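Local coordinates for putative epimerase (Burkholderia cenocepacia, PDB 4LW8), which is a putative NAD(P)-dependent epimerase/dehydratase, probably an isomerase acting on nucleotide sugars in the biosynthesis of the lipopolysaccharide O-antigen, at residues 262-267 / 314-319; 251-254 / 258-261; 87-92 / 115-120; 163-168 / 182-187. One frame throughout, in Å; residues are numbered along the deposited sequence. Where two conformers were deposited one is given.

Contact 1. Residues 262-267 / 314-319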
loop_
_atom_site.group_PDB
_atom_site.type_symbol
_atom_site.label_atom_id
_atom_site.label_comp_id
_atom_site.label_asym_id
_atom_site.label_seq_id
_atom_site.Cartn_x
_atom_site.Cartn_y
_atom_site.Cartn_z
ATOM N N ALA A 262 -3.807 -12.866 -35.549
ATOM C CA ALA A 262 -4.156 -13.945 -36.468
ATOM C C ALA A 262 -5.636 -14.327 -36.344
ATOM O O ALA A 262 -6.290 -14.615 -37.349
ATOM C CB ALA A 262 -3.270 -15.149 -36.230
ATOM N N MET A 263 -6.160 -14.310 -35.117
ATOM C CA MET A 263 -7.577 -14.602 -34.868
ATOM C C MET A 263 -8.491 -13.576 -35.521
ATOM O O MET A 263 -9.539 -13.914 -36.085
ATOM C CB MET A 263 -7.871 -14.647 -33.367
ATOM C CG MET A 263 -7.372 -15.889 -32.646
ATOM S SD MET A 263 -7.648 -15.786 -30.854
ATOM C CE MET A 263 -6.819 -17.277 -30.337
ATOM N N LEU A 264 -8.102 -12.312 -35.409
ATOM C CA LEU A 264 -8.911 -11.231 -35.935
ATOM C C LEU A 264 -8.828 -11.199 -37.448
ATOM O O LEU A 264 -9.817 -10.890 -38.117
ATOM C CB LEU A 264 -8.477 -9.897 -35.328
ATOM C CG LEU A 264 -8.884 -9.697 -33.861
ATOM C CD1 LEU A 264 -8.094 -8.555 -33.237
ATOM C CD2 LEU A 264 -10.388 -9.426 -33.751
ATOM N N SER A 265 -7.656 -11.536 -37.988
ATOM C CA SER A 265 -7.491 -11.643 -39.433
ATOM C C SER A 265 -8.446 -12.688 -40.001
ATOM O O SER A 265 -9.060 -12.472 -41.045
ATOM C CB SER A 265 -6.045 -11.995 -39.804
ATOM O OG SER A 265 -5.156 -10.927 -39.478
ATOM N N ARG A 266 -8.570 -13.818 -39.306
ATOM C CA ARG A 266 -9.469 -14.889 -39.742
ATOM C C ARG A 266 -10.923 -14.425 -39.664
ATOM O O ARG A 266 -11.724 -14.712 -40.557
ATOM C CB ARG A 266 -9.268 -16.150 -38.895
ATOM N N ILE A 267 -11.241 -13.671 -38.613
ATOM C CA ILE A 267 -12.593 -13.158 -38.405
ATOM C C ILE A 267 -12.964 -12.079 -39.433
ATOM O O ILE A 267 -14.058 -12.097 -40.006
ATOM C CB ILE A 267 -12.751 -12.578 -36.988
ATOM C CG1 ILE A 267 -12.694 -13.696 -35.943
ATOM C CG2 ILE A 267 -14.062 -11.817 -36.855
ATOM C CD1 ILE A 267 -12.464 -13.201 -34.510
ATOM N N TRP A 314 -17.436 -11.963 -30.907
ATOM C CA TRP A 314 -18.500 -11.301 -30.176
ATOM C C TRP A 314 -18.319 -9.783 -30.235
ATOM O O TRP A 314 -19.251 -9.052 -30.572
ATOM C CB TRP A 314 -18.500 -11.806 -28.735
ATOM C CG TRP A 314 -19.440 -11.133 -27.778
ATOM C CD1 TRP A 314 -20.770 -10.872 -27.966
ATOM C CD2 TRP A 314 -19.136 -10.711 -26.445
ATOM N NE1 TRP A 314 -21.301 -10.282 -26.842
ATOM C CE2 TRP A 314 -20.322 -10.178 -25.892
ATOM C CE3 TRP A 314 -17.973 -10.721 -25.668
ATOM C CZ2 TRP A 314 -20.373 -9.653 -24.600
ATOM C CZ3 TRP A 314 -18.028 -10.206 -24.378
ATOM C CH2 TRP A 314 -19.215 -9.676 -23.861
ATOM N N MET A 315 -17.099 -9.324 -29.951
ATOM C CA MET A 315 -16.777 -7.892 -29.946
ATOM C C MET A 315 -16.799 -7.275 -31.358
ATOM O O MET A 315 -17.306 -6.165 -31.550
ATOM C CB MET A 315 -15.408 -7.668 -29.280
ATOM C CG MET A 315 -15.379 -8.085 -27.792
ATOM S SD MET A 315 -13.717 -8.199 -27.083
ATOM C CE MET A 315 -13.144 -6.507 -27.207
ATOM N N VAL A 316 -16.223 -7.973 -32.335
ATOM C CA VAL A 316 -16.230 -7.482 -33.712
ATOM C C VAL A 316 -17.670 -7.335 -34.206
ATOM O O VAL A 316 -18.040 -6.303 -34.760
ATOM C CB VAL A 316 -15.453 -8.408 -34.672
ATOM C CG1 VAL A 316 -15.753 -8.032 -36.133
ATOM C CG2 VAL A 316 -13.946 -8.323 -34.402
ATOM N N ASP A 317 -18.478 -8.365 -33.983
ATOM C CA ASP A 317 -19.874 -8.349 -34.408
ATOM C C ASP A 317 -20.633 -7.186 -33.772
ATOM O O ASP A 317 -21.425 -6.524 -34.430
ATOM C CB ASP A 317 -20.567 -9.671 -34.065
ATOM C CG ASP A 317 -20.077 -10.830 -34.918
ATOM O OD1 ASP A 317 -19.461 -10.581 -35.976
ATOM O OD2 ASP A 317 -20.339 -11.991 -34.540
ATOM N N ALA A 318 -20.395 -6.944 -32.490
ATOM C CA ALA A 318 -21.074 -5.851 -31.805
ATOM C C ALA A 318 -20.655 -4.512 -32.396
ATOM O O ALA A 318 -21.478 -3.620 -32.549
ATOM C CB ALA A 318 -20.795 -5.889 -30.307
ATOM N N MET A 319 -19.379 -4.379 -32.742
ATOM C CA MET A 319 -18.885 -3.130 -33.323
ATOM C C MET A 319 -19.520 -2.844 -34.684
ATOM O O MET A 319 -19.861 -1.703 -34.986
ATOM C CB MET A 319 -17.366 -3.152 -33.455
ATOM C CG MET A 319 -16.619 -2.933 -32.145
ATOM S SD MET A 319 -16.827 -1.281 -31.450
ATOM C CE MET A 319 -15.648 -0.362 -32.437
#
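Val316 carries the whole contact from its side, setting one methyl against Leu264 and the other against Ile267 of the facing helix. Along 314-319 it is the first residue to touch across: its CB faces 262-267, and its CA stands 8.2 Å from the CA of Ile267. With CG1 anti to the backbone N (chi1 167°), the two methyls fork towards different partners. CG2 of Val316 meets CD2 of Leu264 at 3.8 Å, the two side chains crossing at a slant. CG1 of Val316 lies 4.2 Å from CG2 of Ile267, a looser touch. Leu264 starts off aimed to one side of the other helix, and its branched end closes the distance. The join is purely apolar and small, burying 99 Å² in all, and it extends a seam that begins earlier on helix 308-321, where Ile267 also touches Leu312 and Arg313. Helix 198-207 completes a three-helix cluster, receiving Leu264 on Leu202 and Tyr206, while Met319, further along 314-319, packs on its Val203 and Ala207.

Contact 2. Residues 251-254 / 258-261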
loop_
_atom_site.group_PDB
_atom_site.type_symbol
_atom_site.label_atom_id
_atom_site.label_comp_id
_atom_site.label_asym_id
_atom_site.label_seq_id
_atom_site.Cartn_x
_atom_site.Cartn_y
_atom_site.Cartn_z
ATOM N N SER A 251 -7.684 -17.070 -17.236
ATOM C CA SER A 251 -8.025 -18.131 -18.186
ATOM C C SER A 251 -7.010 -19.264 -18.129
ATOM O O SER A 251 -7.283 -20.357 -18.596
ATOM C CB SER A 251 -8.075 -17.583 -19.618
ATOM O OG SER A 251 -6.749 -17.404 -20.132
ATOM N N GLU A 252 -5.831 -18.962 -17.592
ATOM C CA GLU A 252 -4.678 -19.872 -17.569
ATOM C C GLU A 252 -4.121 -20.107 -18.973
ATOM O O GLU A 252 -3.281 -20.971 -19.175
ATOM C CB GLU A 252 -5.026 -21.221 -16.925
ATOM C CG GLU A 252 -5.441 -21.127 -15.471
ATOM C CD GLU A 252 -5.686 -22.489 -14.846
ATOM O OE1 GLU A 252 -6.281 -23.357 -15.523
ATOM O OE2 GLU A 252 -5.287 -22.690 -13.678
ATOM N N ARG A 253 -4.579 -19.334 -19.947
ATOM C CA ARG A 253 -3.957 -19.396 -21.262
ATOM C C ARG A 253 -3.357 -18.050 -21.644
ATOM O O ARG A 253 -3.990 -17.006 -21.488
ATOM C CB ARG A 253 -4.955 -19.840 -22.325
ATOM C CG ARG A 253 -4.321 -19.923 -23.696
ATOM C CD ARG A 253 -5.104 -20.811 -24.623
ATOM N NE ARG A 253 -4.530 -20.797 -25.962
ATOM C CZ ARG A 253 -5.005 -21.497 -26.983
ATOM N NH1 ARG A 253 -6.063 -22.275 -26.812
ATOM N NH2 ARG A 253 -4.421 -21.423 -28.173
ATOM N N ALA A 254 -2.129 -18.094 -22.146
ATOM C CA ALA A 254 -1.416 -16.901 -22.573
ATOM C C ALA A 254 -1.383 -16.802 -24.096
ATOM O O ALA A 254 -1.007 -17.749 -24.779
ATOM C CB ALA A 254 -0.001 -16.900 -22.011
ATOM N N LYS A 258 0.564 -11.579 -31.719
ATOM C CA LYS A 258 0.574 -12.235 -33.020
ATOM C C LYS A 258 -0.575 -13.241 -33.143
ATOM O O LYS A 258 -1.223 -13.320 -34.186
ATOM C CB LYS A 258 1.918 -12.940 -33.253
ATOM C CG LYS A 258 2.110 -13.497 -34.660
ATOM C CD LYS A 258 3.391 -14.326 -34.779
ATOM C CE LYS A 258 3.541 -14.920 -36.182
ATOM N NZ LYS A 258 4.687 -15.877 -36.288
ATOM N N GLU A 259 -0.820 -14.005 -32.082
ATOM C CA GLU A 259 -1.936 -14.950 -32.065
ATOM C C GLU A 259 -3.276 -14.222 -32.122
ATOM O O GLU A 259 -4.202 -14.661 -32.807
ATOM C CB GLU A 259 -1.900 -15.831 -30.809
ATOM C CG GLU A 259 -0.693 -16.774 -30.675
ATOM C CD GLU A 259 -0.660 -17.459 -29.308
ATOM O OE1 GLU A 259 -1.406 -18.444 -29.108
ATOM O OE2 GLU A 259 0.096 -17.001 -28.425
ATOM N N VAL A 260 -3.369 -13.103 -31.408
ATOM C CA VAL A 260 -4.605 -12.333 -31.370
ATOM C C VAL A 260 -4.866 -11.721 -32.744
ATOM O O VAL A 260 -5.981 -11.811 -33.274
ATOM C CB VAL A 260 -4.558 -11.231 -30.288
ATOM C CG1 VAL A 260 -5.818 -10.377 -30.345
ATOM C CG2 VAL A 260 -4.428 -11.861 -28.907
ATOM N N LEU A 261 -3.827 -11.126 -33.331
ATOM C CA LEU A 261 -3.930 -10.588 -34.683
ATOM C C LEU A 261 -4.376 -11.670 -35.666
ATOM O O LEU A 261 -5.234 -11.427 -36.506
ATOM C CB LEU A 261 -2.590 -9.985 -35.138
ATOM C CG LEU A 261 -2.192 -8.682 -34.437
ATOM C CD1 LEU A 261 -0.715 -8.330 -34.691
ATOM C CD2 LEU A 261 -3.124 -7.562 -34.889
HETATM O O HOH W 1 1.734 -17.908 -26.375
#
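Ala254 and Glu259 make the closest backbone approach, 9.7 Å between their CA atoms, and the loop 251-254 and helix 257-268 are linked by the Glu259 side chain and one water. An ST turn shapes the loop: OG of Ser251 accepts the backbone N-H of Arg253 at 2.9 Å, and the same hydroxyl is hydrogen-bonded to Asp223. From the helix, Glu259 turns its CB to the loop and runs extended beyond CG, carrying its carboxylate out to the strand that leads into the helix. Its OE2 takes the backbone N-H of Ser256, just ahead of helix 257-268. The other oxygen faces the edge of the Arg253 guanidinium, close to its plane, but OE1 of Glu259 is 4.3 Å from NH2 of Arg253, too far for a salt bridge. CG of Arg253 anti to the backbone N (chi1 -179°) and a stretched chain bring the charge this near, where it probably gives a mild electrostatic attraction at the surface. The water donates both its hydrogens, to O of Ala254 at 3.2 Å and to OE2 of Glu259 at 2.8 Å, as the second donor to that oxygen.

Contact 3. Residues 87-92 / 115-120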
loop_
_atom_site.group_PDB
_atom_site.type_symbol
_atom_site.label_atom_id
_atom_site.label_comp_id
_atom_site.label_asym_id
_atom_site.label_seq_id
_atom_site.Cartn_x
_atom_site.Cartn_y
_atom_site.Cartn_z
ATOM N N ASP A 87 -27.032 -8.146 1.096
ATOM C CA ASP A 87 -26.443 -9.393 1.553
ATOM C C ASP A 87 -25.133 -9.671 0.808
ATOM O O ASP A 87 -24.237 -10.307 1.350
ATOM C CB ASP A 87 -27.404 -10.567 1.364
ATOM C CG ASP A 87 -26.944 -11.811 2.095
ATOM O OD1 ASP A 87 -26.722 -11.733 3.328
ATOM O OD2 ASP A 87 -26.800 -12.862 1.435
ATOM N N ALA A 88 -25.018 -9.191 -0.425
ATOM C CA ALA A 88 -23.794 -9.371 -1.222
ATOM C C ALA A 88 -23.278 -8.033 -1.744
ATOM O O ALA A 88 -24.054 -7.188 -2.175
ATOM C CB ALA A 88 -24.041 -10.320 -2.389
ATOM N N VAL A 89 -21.965 -7.844 -1.695
ATOM C CA VAL A 89 -21.359 -6.612 -2.175
ATOM C C VAL A 89 -20.262 -6.932 -3.181
ATOM O O VAL A 89 -19.450 -7.821 -2.946
ATOM C CB VAL A 89 -20.767 -5.775 -1.003
ATOM C CG1 VAL A 89 -20.041 -4.541 -1.529
ATOM C CG2 VAL A 89 -21.867 -5.373 -0.016
ATOM N N VAL A 90 -20.240 -6.221 -4.305
ATOM C CA VAL A 90 -19.124 -6.347 -5.230
ATOM C C VAL A 90 -18.549 -4.959 -5.449
ATOM O O VAL A 90 -19.228 -4.056 -5.917
ATOM C CB VAL A 90 -19.521 -6.978 -6.578
ATOM C CG1 VAL A 90 -18.261 -7.192 -7.455
ATOM C CG2 VAL A 90 -20.203 -8.303 -6.361
ATOM N N HIS A 91 -17.291 -4.794 -5.081
ATOM C CA HIS A 91 -16.641 -3.496 -5.171
ATOM C C HIS A 91 -15.823 -3.401 -6.454
ATOM O O HIS A 91 -14.734 -3.951 -6.530
ATOM C CB HIS A 91 -15.763 -3.288 -3.949
ATOM C CG HIS A 91 -15.005 -1.995 -3.946
ATOM N ND1 HIS A 91 -15.556 -0.800 -4.335
ATOM C CD2 HIS A 91 -13.725 -1.728 -3.573
ATOM C CE1 HIS A 91 -14.650 0.163 -4.201
ATOM N NE2 HIS A 91 -13.540 -0.376 -3.739
ATOM N N LEU A 92 -16.371 -2.721 -7.456
ATOM C CA LEU A 92 -15.726 -2.607 -8.770
ATOM C C LEU A 92 -15.191 -1.206 -9.034
ATOM O O LEU A 92 -14.349 -1.020 -9.905
ATOM C CB LEU A 92 -16.709 -2.977 -9.894
ATOM C CG LEU A 92 -17.324 -4.377 -9.787
ATOM C CD1 LEU A 92 -18.425 -4.577 -10.832
ATOM C CD2 LEU A 92 -16.244 -5.455 -9.902
ATOM N N ARG A 115 -12.013 1.943 1.873
ATOM C CA ARG A 115 -12.180 1.998 3.313
ATOM C C ARG A 115 -13.557 2.582 3.685
ATOM O O ARG A 115 -14.226 2.076 4.600
ATOM C CB ARG A 115 -11.055 2.813 3.959
ATOM C CG ARG A 115 -10.999 2.660 5.477
ATOM C CD ARG A 115 -10.043 3.630 6.139
ATOM N NE ARG A 115 -9.966 3.373 7.574
ATOM C CZ ARG A 115 -10.854 3.807 8.464
ATOM N NH1 ARG A 115 -11.890 4.534 8.072
ATOM N NH2 ARG A 115 -10.708 3.513 9.751
ATOM N N ASN A 116 -13.992 3.623 2.972
ATOM C CA ASN A 116 -15.310 4.195 3.232
ATOM C C ASN A 116 -16.423 3.186 3.037
ATOM O O ASN A 116 -17.370 3.147 3.825
ATOM C CB ASN A 116 -15.573 5.399 2.342
ATOM C CG ASN A 116 -14.715 6.582 2.704
ATOM O OD1 ASN A 116 -14.152 6.639 3.791
ATOM N ND2 ASN A 116 -14.630 7.544 1.805
ATOM N N LEU A 117 -16.303 2.374 1.991
ATOM C CA LEU A 117 -17.269 1.305 1.736
ATOM C C LEU A 117 -17.309 0.291 2.886
ATOM O O LEU A 117 -18.385 -0.081 3.349
ATOM C CB LEU A 117 -16.950 0.577 0.426
ATOM C CG LEU A 117 -17.740 -0.715 0.181
ATOM C CD1 LEU A 117 -19.255 -0.434 0.011
ATOM C CD2 LEU A 117 -17.180 -1.469 -1.040
ATOM N N LEU A 118 -16.134 -0.171 3.327
ATOM C CA LEU A 118 -16.059 -1.170 4.391
ATOM C C LEU A 118 -16.617 -0.608 5.694
ATOM O O LEU A 118 -17.357 -1.297 6.397
ATOM C CB LEU A 118 -14.603 -1.663 4.578
ATOM C CG LEU A 118 -14.013 -2.348 3.335
ATOM C CD1 LEU A 118 -12.558 -2.703 3.534
ATOM C CD2 LEU A 118 -14.806 -3.607 2.936
ATOM N N ALA A 119 -16.289 0.647 6.012
ATOM C CA ALA A 119 -16.825 1.284 7.219
ATOM C C ALA A 119 -18.353 1.368 7.179
ATOM O O ALA A 119 -19.027 1.166 8.198
ATOM C CB ALA A 119 -16.218 2.690 7.414
ATOM N N ALA A 120 -18.892 1.686 6.003
ATOM C CA ALA A 120 -20.338 1.765 5.808
ATOM C C ALA A 120 -21.007 0.403 6.036
ATOM O O ALA A 120 -22.038 0.311 6.701
ATOM C CB ALA A 120 -20.655 2.289 4.409
#
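Leu117 reaches from helix 103-122 onto Val89 and His91 of strand 88-91, inside a beta-alpha-beta unit of the Rossmann fold in which the helix leads on to the neighbouring parallel strand 130-134. In the apolar packing, CD2 of Leu117 lies 4.2 Å from CG1 of Val89. Val89 and His91, two apart on the strand, both face the helix, while Val90 between them points to the opposite side and packs on Ile238. Leu117 itself continues onto Met77 of helix 74-84. A CH-pi interaction is the second kind, made over one face of the imidazole: CD2 of Leu117 sits 4.0 Å from the centroid of the His91 ring, 29° off its normal. CG of His91 stands anti to its backbone N (chi1 178°), which sends the ring out towards the helix. Hydrogen bonds from outside the pair then fix the ring's rotation, as ND1 is paired with OG1 of Thr24 and NE2 with OG1 of Thr114. Both polar atoms of this buried imidazole are thereby satisfied, and the methyl is displaced towards the root of the ring: CD2 of Leu117 is 3.7 Å from both CG and CB of His91.

Contact 4. Residues 163-168 / 182-187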
loop_
_atom_site.group_PDB
_atom_site.type_symbol
_atom_site.label_atom_id
_atom_site.label_comp_id
_atom_site.label_asym_id
_atom_site.label_seq_id
_atom_site.Cartn_x
_atom_site.Cartn_y
_atom_site.Cartn_z
ATOM N N SER A 163 -1.690 1.043 -5.556
ATOM C CA SER A 163 -2.908 1.437 -4.838
ATOM C C SER A 163 -3.843 0.242 -4.675
ATOM O O SER A 163 -4.531 0.130 -3.657
ATOM C CB SER A 163 -3.624 2.615 -5.544
ATOM O OG SER A 163 -4.416 2.215 -6.662
ATOM N N LYS A 164 -3.858 -0.659 -5.659
ATOM C CA LYS A 164 -4.680 -1.878 -5.560
ATOM C C LYS A 164 -4.152 -2.815 -4.475
ATOM O O LYS A 164 -4.924 -3.386 -3.696
ATOM C CB LYS A 164 -4.733 -2.611 -6.905
ATOM C CG LYS A 164 -5.676 -1.976 -7.935
ATOM C CD LYS A 164 -7.129 -2.070 -7.450
ATOM C CE LYS A 164 -8.122 -1.848 -8.564
ATOM N NZ LYS A 164 -9.514 -1.940 -8.029
ATOM N N LEU A 165 -2.835 -2.965 -4.418
ATOM C CA LEU A 165 -2.207 -3.771 -3.382
ATOM C C LEU A 165 -2.470 -3.166 -2.005
ATOM O O LEU A 165 -2.789 -3.876 -1.046
ATOM C CB LEU A 165 -0.695 -3.883 -3.623
ATOM C CG LEU A 165 0.052 -4.788 -2.654
ATOM C CD1 LEU A 165 -0.517 -6.198 -2.772
ATOM C CD2 LEU A 165 1.587 -4.778 -2.912
ATOM N N ALA A 166 -2.342 -1.845 -1.916
ATOM C CA ALA A 166 -2.568 -1.143 -0.662
ATOM C C ALA A 166 -4.022 -1.316 -0.237
ATOM O O ALA A 166 -4.315 -1.476 0.947
ATOM C CB ALA A 166 -2.211 0.330 -0.803
ATOM N N MET A 167 -4.932 -1.304 -1.212
ATOM C CA MET A 167 -6.343 -1.547 -0.932
ATOM C C MET A 167 -6.519 -2.906 -0.255
ATOM O O MET A 167 -7.278 -3.035 0.717
ATOM C CB MET A 167 -7.182 -1.479 -2.217
ATOM C CG MET A 167 -8.673 -1.752 -1.989
ATOM S SD MET A 167 -9.575 -2.311 -3.459
ATOM C CE MET A 167 -8.765 -3.902 -3.688
ATOM N N GLU A 168 -5.814 -3.922 -0.755
ATOM C CA GLU A 168 -5.947 -5.255 -0.171
ATOM C C GLU A 168 -5.556 -5.218 1.303
ATOM O O GLU A 168 -6.281 -5.762 2.155
ATOM C CB GLU A 168 -5.094 -6.299 -0.904
ATOM C CG GLU A 168 -5.415 -6.527 -2.392
ATOM C CD GLU A 168 -4.555 -7.647 -2.991
ATOM O OE1 GLU A 168 -3.816 -8.301 -2.228
ATOM O OE2 GLU A 168 -4.591 -7.862 -4.224
ATOM N N ILE A 182 -11.088 -11.352 -1.841
ATOM C CA ILE A 182 -10.356 -10.487 -2.756
ATOM C C ILE A 182 -10.131 -11.209 -4.089
ATOM O O ILE A 182 -9.651 -12.343 -4.120
ATOM C CB ILE A 182 -8.989 -10.027 -2.156
ATOM C CG1 ILE A 182 -9.200 -9.183 -0.881
ATOM C CG2 ILE A 182 -8.209 -9.238 -3.207
ATOM C CD1 ILE A 182 -7.936 -8.913 -0.066
ATOM N N ALA A 183 -10.499 -10.558 -5.191
ATOM C CA ALA A 183 -10.243 -11.122 -6.501
ATOM C C ALA A 183 -9.072 -10.390 -7.160
ATOM O O ALA A 183 -8.960 -9.164 -7.055
ATOM C CB ALA A 183 -11.512 -11.065 -7.370
ATOM N N ARG A 184 -8.154 -11.142 -7.768
ATOM C CA ARG A 184 -7.101 -10.543 -8.594
ATOM C C ARG A 184 -7.288 -10.944 -10.052
ATOM O O ARG A 184 -6.665 -11.902 -10.512
ATOM C CB ARG A 184 -5.698 -10.952 -8.124
ATOM C CG ARG A 184 -5.252 -10.321 -6.824
ATOM C CD ARG A 184 -3.983 -10.983 -6.304
ATOM N NE ARG A 184 -3.518 -10.348 -5.079
ATOM C CZ ARG A 184 -2.541 -10.826 -4.313
ATOM N NH1 ARG A 184 -1.915 -11.945 -4.654
ATOM N NH2 ARG A 184 -2.197 -10.179 -3.203
ATOM N N PRO A 185 -8.162 -10.231 -10.778
ATOM C CA PRO A 185 -8.386 -10.575 -12.187
ATOM C C PRO A 185 -7.161 -10.307 -13.033
ATOM O O PRO A 185 -6.480 -9.289 -12.856
ATOM C CB PRO A 185 -9.537 -9.640 -12.605
ATOM C CG PRO A 185 -9.392 -8.437 -11.665
ATOM C CD PRO A 185 -8.993 -9.081 -10.348
ATOM N N PHE A 186 -6.866 -11.213 -13.946
ATOM C CA PHE A 186 -5.891 -10.902 -14.989
ATOM C C PHE A 186 -6.618 -10.097 -16.069
ATOM O O PHE A 186 -7.756 -9.687 -15.841
ATOM C CB PHE A 186 -5.241 -12.183 -15.524
ATOM C CG PHE A 186 -4.165 -12.720 -14.617
ATOM C CD1 PHE A 186 -4.479 -13.161 -13.333
ATOM C CD2 PHE A 186 -2.826 -12.715 -15.019
ATOM C CE1 PHE A 186 -3.490 -13.625 -12.472
ATOM C CE2 PHE A 186 -1.814 -13.180 -14.157
ATOM C CZ PHE A 186 -2.150 -13.637 -12.885
ATOM N N ASN A 187 -5.978 -9.843 -17.211
ATOM C CA ASN A 187 -6.603 -9.054 -18.279
ATOM C C ASN A 187 -7.907 -9.653 -18.754
ATOM O O ASN A 187 -7.992 -10.856 -19.003
ATOM C CB ASN A 187 -5.668 -8.919 -19.491
ATOM C CG ASN A 187 -4.259 -8.548 -19.084
ATOM O OD1 ASN A 187 -3.965 -7.377 -18.866
ATOM N ND2 ASN A 187 -3.391 -9.551 -18.936
#
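Glu168 and Arg184 form a buried salt bridge in which the guanidinium offers its side, NE and NH2, one nitrogen to each carboxylate oxygen. NH2 of Arg184 donates to OE1 of Glu168 at 2.7 Å through that oxygen's syn lone pair. The bond from NE of Arg184 to OE2 of Glu168, 2.8 Å long, is nearly straight and also arrives on the syn side. The two planar groups are turned only 23° against each other, although the side chains that carry them cross at about a right angle. A second shell tightens the pair, since OE2 of Glu168 is also hydrogen-bonded to OG of Ser135, and NH1 of Arg184 to OH of Tyr140. The bridge joins helix 159-172 to strand 180-189 of the central Rossmann sheet. The segments 163-168 and 182-185 run 160° apart in direction, close to antiparallel, with axes 10.7 Å from each other at closest approach. The same helix carries Tyr160 and Lys164 in the Tyr-x-x-x-Lys spacing of the short-chain dehydrogenase/reductase superfamily. Hydrocarbon groups surround the bridge. Ile182 slants across the stem of Glu168, its CD1 4.0 Å from CB of Glu168. Obliquely to the guanidinium, CD1 of Leu165 comes within 4.3 Å of NH2 of Arg184. Leu165 also packs on Tyr169 of the second subunit, and Ala166 meets its own counterpart there.

Along the chain the contacts come in the order 3, 4, 2, 1, each closing before the next opens. Contacts 3 and 4 belong to the Rossmann part: their centres are about 15 Å apart, both reach the central sheet, and they touch where CD2 of His91 lies 4.2 Å from SD of Met167. Contacts 2 and 1 share helix 257-268, through the consecutive segments 258-261 and 262-267, with centres about 14 Å apart. Contacts 1 and 3 lie on opposite sides of the chain's centre, about 36 Å between centres. Contact 2 leads from the sheet into the C-terminal part, where contact 1 lies, consistent with the nucleotide-binding and substrate-binding parts of extended short-chain dehydrogenases.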